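Local coordinates for protein TqaL (Neurospora crassa, PDB 7EEH) that is an iron-binding protein of the 2OG-Fe dioxygenase family, built around the antiparallel beta-sheet core of the cupin clan, at residues Asn78-Phe83 with Arg91-Gln96; Ser198-Leu203 with Leu259-Thr264. The protein carries 1 engineered substitution. All blocks are in the same frame, centred on the assembly; numbering follows the deposited sequence.

Contact 1: residues Asn78-Phe83 with Arg91-Gln96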
loop_
_atom_site.group_PDB
_atom_site.type_symbol
_atom_site.label_atom_id
_atom_site.label_comp_id
_atom_site.label_asym_id
_atom_site.label_seq_id
_atom_site.Cartn_x
_atom_site.Cartn_y
_atom_site.Cartn_z
ATOM N N ASN B 78 -7.636 35.038 -12.207
ATOM C CA ASN B 78 -6.412 34.368 -12.624
ATOM C C ASN B 78 -5.220 34.871 -11.829
ATOM O O ASN B 78 -5.262 35.924 -11.184
ATOM C CB ASN B 78 -6.146 34.536 -14.118
ATOM C CG ASN B 78 -5.802 35.954 -14.481
ATOM O OD1 ASN B 78 -4.633 36.323 -14.518
ATOM N ND2 ASN B 78 -6.819 36.762 -14.740
ATOM N N GLY B 79 -4.153 34.083 -11.884
ATOM C CA GLY B 79 -2.907 34.421 -11.226
ATOM C C GLY B 79 -1.763 33.672 -11.863
ATOM O O GLY B 79 -1.936 32.560 -12.378
ATOM N N ARG B 80 -0.585 34.296 -11.846
ATOM C CA ARG B 80 0.635 33.694 -12.359
ATOM C C ARG B 80 1.407 33.099 -11.196
ATOM O O ARG B 80 1.583 33.756 -10.162
ATOM C CB ARG B 80 1.513 34.716 -13.082
ATOM C CG ARG B 80 0.947 35.262 -14.382
ATOM C CD ARG B 80 1.739 36.495 -14.838
ATOM N NE ARG B 80 3.106 36.159 -15.175
ATOM C CZ ARG B 80 4.195 36.613 -14.560
ATOM N NH1 ARG B 80 4.127 37.474 -13.551
ATOM N NH2 ARG B 80 5.370 36.193 -14.982
ATOM N N PHE B 81 1.871 31.865 -11.373
ATOM C CA PHE B 81 2.728 31.201 -10.407
ATOM C C PHE B 81 4.010 30.775 -11.100
ATOM O O PHE B 81 4.074 30.685 -12.324
ATOM C CB PHE B 81 2.044 29.992 -9.771
ATOM C CG PHE B 81 0.782 30.332 -9.034
ATOM C CD1 PHE B 81 -0.424 30.428 -9.711
ATOM C CD2 PHE B 81 0.802 30.561 -7.669
ATOM C CE1 PHE B 81 -1.594 30.749 -9.035
ATOM C CE2 PHE B 81 -0.363 30.888 -6.984
ATOM C CZ PHE B 81 -1.561 30.982 -7.670
ATOM N N CYS B 82 5.037 30.541 -10.296
ATOM C CA CYS B 82 6.334 30.081 -10.764
ATOM C C CYS B 82 6.648 28.745 -10.105
ATOM O O CYS B 82 6.673 28.644 -8.874
ATOM C CB CYS B 82 7.431 31.099 -10.439
ATOM S SG CYS B 82 9.093 30.472 -10.793
ATOM N N PHE B 83 6.857 27.717 -10.916
ATOM C CA PHE B 83 7.500 26.502 -10.434
ATOM C C PHE B 83 9.007 26.752 -10.472
ATOM O O PHE B 83 9.596 26.849 -11.550
ATOM C CB PHE B 83 7.104 25.304 -11.292
ATOM C CG PHE B 83 5.693 24.810 -11.063
ATOM C CD1 PHE B 83 5.345 24.178 -9.884
ATOM C CD2 PHE B 83 4.729 24.951 -12.048
ATOM C CE1 PHE B 83 4.057 23.697 -9.691
ATOM C CE2 PHE B 83 3.441 24.481 -11.863
ATOM C CZ PHE B 83 3.103 23.855 -10.679
ATOM N N ARG B 91 5.581 29.708 -6.173
ATOM C CA ARG B 91 5.308 31.005 -5.570
ATOM C C ARG B 91 4.379 31.810 -6.466
ATOM O O ARG B 91 4.352 31.626 -7.683
ATOM C CB ARG B 91 6.607 31.799 -5.311
ATOM C CG ARG B 91 7.152 32.565 -6.519
ATOM C CD ARG B 91 8.459 33.304 -6.179
ATOM N NE ARG B 91 9.375 32.417 -5.477
ATOM C CZ ARG B 91 10.378 31.770 -6.060
ATOM N NH1 ARG B 91 10.625 31.940 -7.353
ATOM N NH2 ARG B 91 11.137 30.956 -5.343
ATOM N N ARG B 92 3.619 32.710 -5.847
ATOM C CA ARG B 92 2.771 33.627 -6.592
ATOM C C ARG B 92 3.624 34.752 -7.155
ATOM O O ARG B 92 4.424 35.349 -6.430
ATOM C CB ARG B 92 1.678 34.195 -5.684
ATOM C CG ARG B 92 0.764 35.213 -6.348
ATOM C CD ARG B 92 -0.142 34.542 -7.351
ATOM N NE ARG B 92 -1.084 35.468 -7.960
ATOM C CZ ARG B 92 -2.258 35.788 -7.425
ATOM N NH1 ARG B 92 -2.638 35.245 -6.279
ATOM N NH2 ARG B 92 -3.059 36.643 -8.041
ATOM N N LEU B 93 3.451 35.047 -8.437
ATOM C CA LEU B 93 4.146 36.143 -9.097
ATOM C C LEU B 93 3.239 37.363 -9.206
ATOM O O LEU B 93 2.016 37.259 -9.146
ATOM C CB LEU B 93 4.604 35.740 -10.495
ATOM C CG LEU B 93 5.490 34.509 -10.613
ATOM C CD1 LEU B 93 5.737 34.227 -12.079
ATOM C CD2 LEU B 93 6.792 34.753 -9.887
ATOM N N GLU B 94 3.864 38.524 -9.392
ATOM C CA GLU B 94 3.137 39.773 -9.553
ATOM C C GLU B 94 2.306 39.750 -10.830
ATOM O O GLU B 94 2.586 39.003 -11.777
ATOM C CB GLU B 94 4.112 40.951 -9.615
ATOM C CG GLU B 94 4.998 40.904 -10.851
ATOM C CD GLU B 94 5.758 42.196 -11.089
ATOM O OE1 GLU B 94 5.598 43.131 -10.284
ATOM O OE2 GLU B 94 6.517 42.266 -12.080
ATOM N N PHE B 95 1.278 40.598 -10.852
ATOM C CA PHE B 95 0.527 40.814 -12.078
ATOM C C PHE B 95 1.457 41.308 -13.172
ATOM O O PHE B 95 2.326 42.148 -12.930
ATOM C CB PHE B 95 -0.596 41.829 -11.864
ATOM C CG PHE B 95 -1.339 42.171 -13.125
ATOM C CD1 PHE B 95 -2.280 41.301 -13.641
ATOM C CD2 PHE B 95 -1.074 43.349 -13.814
ATOM C CE1 PHE B 95 -2.956 41.596 -14.815
ATOM C CE2 PHE B 95 -1.748 43.649 -14.985
ATOM C CZ PHE B 95 -2.694 42.772 -15.484
ATOM N N GLN B 96 1.273 40.776 -14.379
ATOM C CA GLN B 96 2.006 41.223 -15.561
ATOM C C GLN B 96 1.021 41.387 -16.710
ATOM O O GLN B 96 0.367 40.401 -17.111
ATOM C CB GLN B 96 3.131 40.259 -15.948
ATOM C CG GLN B 96 4.039 40.848 -17.020
ATOM C CD GLN B 96 5.216 39.960 -17.400
ATOM O OE1 GLN B 96 5.471 38.931 -16.778
ATOM N NE2 GLN B 96 5.964 40.388 -18.402
HETATM O O HOH W 1 -0.207 36.712 -10.377
#

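Contact 2: residues Ser198-Leu203 with Leu259-Thr264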
loop_
_atom_site.group_PDB
_atom_site.type_symbol
_atom_site.label_atom_id
_atom_site.label_comp_id
_atom_site.label_asym_id
_atom_site.label_seq_id
_atom_site.Cartn_x
_atom_site.Cartn_y
_atom_site.Cartn_z
ATOM N N SER B 198 -20.389 21.862 -10.759
ATOM C CA SER B 198 -21.265 22.341 -11.822
ATOM C C SER B 198 -22.703 22.436 -11.311
ATOM O O SER B 198 -23.023 21.977 -10.214
ATOM C CB SER B 198 -21.201 21.431 -13.035
ATOM O OG SER B 198 -21.863 20.205 -12.777
ATOM N N LYS B 199 -23.569 23.013 -12.150
ATOM C CA LYS B 199 -24.973 23.268 -11.813
ATOM C C LYS B 199 -25.822 23.082 -13.062
ATOM O O LYS B 199 -25.600 23.775 -14.061
ATOM C CB LYS B 199 -25.157 24.683 -11.260
ATOM C CG LYS B 199 -26.451 24.915 -10.456
ATOM C CD LYS B 199 -26.598 26.395 -10.035
ATOM C CE LYS B 199 -26.908 27.312 -11.232
ATOM N NZ LYS B 199 -27.157 28.738 -10.855
ATOM N N ASN B 200 -26.786 22.154 -13.002
ATOM C CA ASN B 200 -27.752 21.926 -14.089
ATOM C C ASN B 200 -27.059 21.474 -15.371
ATOM O O ASN B 200 -27.443 21.847 -16.482
ATOM C CB ASN B 200 -28.617 23.164 -14.351
ATOM C CG ASN B 200 -29.720 22.903 -15.390
ATOM O OD1 ASN B 200 -30.263 21.795 -15.481
ATOM N ND2 ASN B 200 -30.012 23.910 -16.203
HETATM N N MSE B 201 -26.035 20.654 -15.224
HETATM C CA MSE B 201 -25.297 20.233 -16.395
HETATM C C MSE B 201 -25.686 18.819 -16.771
HETATM O O MSE B 201 -25.565 17.908 -15.961
HETATM C CB MSE B 201 -23.792 20.341 -16.135
HETATM C CG MSE B 201 -22.911 19.711 -17.185
HETATM SE SE MSE B 201 -21.024 20.317 -17.022
HETATM C CE MSE B 201 -20.480 19.373 -15.485
ATOM N N ASP B 202 -26.163 18.647 -18.005
ATOM C CA ASP B 202 -26.556 17.333 -18.508
ATOM C C ASP B 202 -25.314 16.481 -18.751
ATOM O O ASP B 202 -24.534 16.765 -19.661
ATOM C CB ASP B 202 -27.365 17.478 -19.795
ATOM C CG ASP B 202 -27.994 16.168 -20.242
ATOM O OD1 ASP B 202 -27.909 15.170 -19.487
ATOM O OD2 ASP B 202 -28.572 16.136 -21.348
ATOM N N LEU B 203 -25.142 15.418 -17.964
ATOM C CA LEU B 203 -23.927 14.611 -18.043
ATOM C C LEU B 203 -24.016 13.513 -19.091
ATOM O O LEU B 203 -23.024 13.224 -19.771
ATOM C CB LEU B 203 -23.617 14.008 -16.671
ATOM C CG LEU B 203 -23.221 15.108 -15.686
ATOM C CD1 LEU B 203 -23.315 14.658 -14.235
ATOM C CD2 LEU B 203 -21.816 15.611 -16.016
ATOM N N LEU B 259 -24.007 21.446 -21.878
ATOM C CA LEU B 259 -25.420 21.279 -22.189
ATOM C C LEU B 259 -26.234 21.304 -20.908
ATOM O O LEU B 259 -25.897 20.595 -19.950
ATOM C CB LEU B 259 -25.673 19.962 -22.934
ATOM C CG LEU B 259 -25.112 19.872 -24.349
ATOM C CD1 LEU B 259 -25.299 18.466 -24.894
ATOM C CD2 LEU B 259 -25.753 20.895 -25.261
ATOM N N PRO B 260 -27.303 22.097 -20.843
ATOM C CA PRO B 260 -28.100 22.142 -19.618
ATOM C C PRO B 260 -29.037 20.950 -19.535
ATOM O O PRO B 260 -29.647 20.538 -20.524
ATOM C CB PRO B 260 -28.876 23.460 -19.746
ATOM C CG PRO B 260 -28.933 23.741 -21.215
ATOM C CD PRO B 260 -27.915 22.883 -21.932
ATOM N N LEU B 261 -29.129 20.382 -18.338
ATOM C CA LEU B 261 -30.079 19.305 -18.097
ATOM C C LEU B 261 -31.509 19.796 -18.293
ATOM O O LEU B 261 -32.245 19.303 -19.157
ATOM C CB LEU B 261 -29.878 18.767 -16.686
ATOM C CG LEU B 261 -30.793 17.627 -16.266
ATOM C CD1 LEU B 261 -30.686 16.480 -17.256
ATOM C CD2 LEU B 261 -30.446 17.185 -14.855
ATOM N N ASP B 262 -31.913 20.781 -17.497
ATOM C CA ASP B 262 -33.190 21.468 -17.660
ATOM C C ASP B 262 -32.969 22.669 -18.574
ATOM O O ASP B 262 -32.351 23.658 -18.166
ATOM C CB ASP B 262 -33.726 21.885 -16.294
ATOM C CG ASP B 262 -35.026 22.670 -16.371
ATOM O OD1 ASP B 262 -35.525 22.942 -17.482
ATOM O OD2 ASP B 262 -35.548 23.014 -15.291
ATOM N N GLU B 263 -33.484 22.585 -19.806
ATOM C CA GLU B 263 -33.276 23.636 -20.801
ATOM C C GLU B 263 -33.789 24.996 -20.342
ATOM O O GLU B 263 -33.360 26.021 -20.882
ATOM C CB GLU B 263 -33.956 23.265 -22.126
ATOM C CG GLU B 263 -33.655 21.861 -22.634
ATOM C CD GLU B 263 -33.084 21.859 -24.040
ATOM O OE1 GLU B 263 -32.818 22.961 -24.571
ATOM O OE2 GLU B 263 -32.899 20.758 -24.611
ATOM N N THR B 264 -34.690 25.033 -19.366
ATOM C CA THR B 264 -35.266 26.298 -18.932
ATOM C C THR B 264 -34.373 27.068 -17.965
ATOM O O THR B 264 -34.723 28.195 -17.592
ATOM C CB THR B 264 -36.639 26.059 -18.288
ATOM O OG1 THR B 264 -36.476 25.597 -16.940
ATOM C CG2 THR B 264 -37.427 25.026 -19.085
#

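Contact 1: residues Asn78-Phe83 with Arg91-Gln96
C82 and R91 form an antiparallel hydrogen-bonded pair, C82 N giving to R91 O at 2.9 Å and R91 N returning to C82 O, while F81 and R92 beside them are a non-hydrogen-bonded pair with CA atoms 4.5 Å apart. One more rung follows, L93 N to R80 O, almost straight at the hydrogen (169°). Beyond it the chains part, and water 1 fills the next step: it accepts from R80 N and R92 NE and donates to L93 O, lying at the edge of the R92 guanidinium in its plane. The R80 side chain then reaches across the opening. Bent at chi3, its chain brings NH1 to 2.8 Å from E94 O, which lies in the guanidinium plane, although the bond is bent at the hydrogen (136°). L93 CD1 sits over one face of this guanidinium, 3.5 Å from R80 NH2. Q96 OE1 lies over the other face with its amide plane perpendicular, a contact too poorly angled for a hydrogen bond; R80 NH2 and Q96 OE1 instead both bond to S294. On the F81 side of the sheet R92 turns at chi2 (71°), laying CD over the ring face, 4.0 Å from the F81 ring centroid, as a CH-pi contact. Its NH1 continues to Q125 and V120 O. On the other side, C82 CB packs against L93 CD2 at 3.8 Å, and R91 forms salt bridges with D84 and E304, the latter on the adjoining strand 304-306. The two strands make a beta hairpin; strand 74-84 also pairs with strand 158-170 along its other edge, so the hairpin forms part of the large antiparallel sheet of a 2OG-Fe dioxygenase fold.

Contact 2: residues Ser198-Leu203 with Leu259-Thr264
N200 meets D262 through both ends of its side-chain amide. OD1 accepts from D262 N at 2.8 Å, in the plane of the amide carbonyl and on a lone pair, with a nearly straight N-H (172°). ND2 gives to D262 O at 3.1 Å, and that oxygen lies close to the amide plane, so one flat group reads the donor and the acceptor of a single residue and has its rotation fixed. The amide reaches this place because CG stands opposite the backbone N across the CA-CB bond (chi1 -175°). The backbone of N200 adds a third bond: its O accepts from L261 N at 2.9 Å, the donor standing well above the carbonyl plane. The same oxygen receives a CA-H...O contact from P260 CA at 3.2 Å. Two residues along, D202 N donates to L259 O at 2.8 Å, completing the single backbone bridge that pairs M201 with P260. Apolar atoms close in around these bonds: L261 CB lies 3.3 Å from N200 OD1, P260 CB rests by N200 ND2, and L261 CD1 approaches D202 OD1 at about a right angle between the side chains. In the next shell ND2 has a second acceptor in E266 O, tying N200 to the chain just before strand 267-277. D262 is itself held in an Asx turn, its OD1 accepting from T264 N and T264 OG1 from the same face of the carboxylate. L259 N bonds to S207, while the selenomethionine side chain of M201 touches R269 and S207. The cross-links are made by neutral amide and peptide groups, which suggests that directional hydrogen bonds, rather than charge, fasten the surface loop just past the strand end; the K199-E266 salt bridge lies beside the contact.

In the fold
From the N terminus, contact 1 comes first: strand 74-84 turns within a few residues into strand 89-92, a short hairpin that is complete before contact 2 opens. Contact 2 spans 55 intervening residues, which include the three-stranded sheet 209-213, 231-236 and 252-255, and returns the chain to the end of strand 190-199 before strand 267-277 begins. The two closures run in series, without nesting or crossing. Both reach the eight-stranded sheet, on opposite sides of the chain's centre, with centres about 34 Å apart and their nearest atoms about 18 Å apart. H253, which binds the iron with H184 and D186, belongs to the loop closed by contact 2.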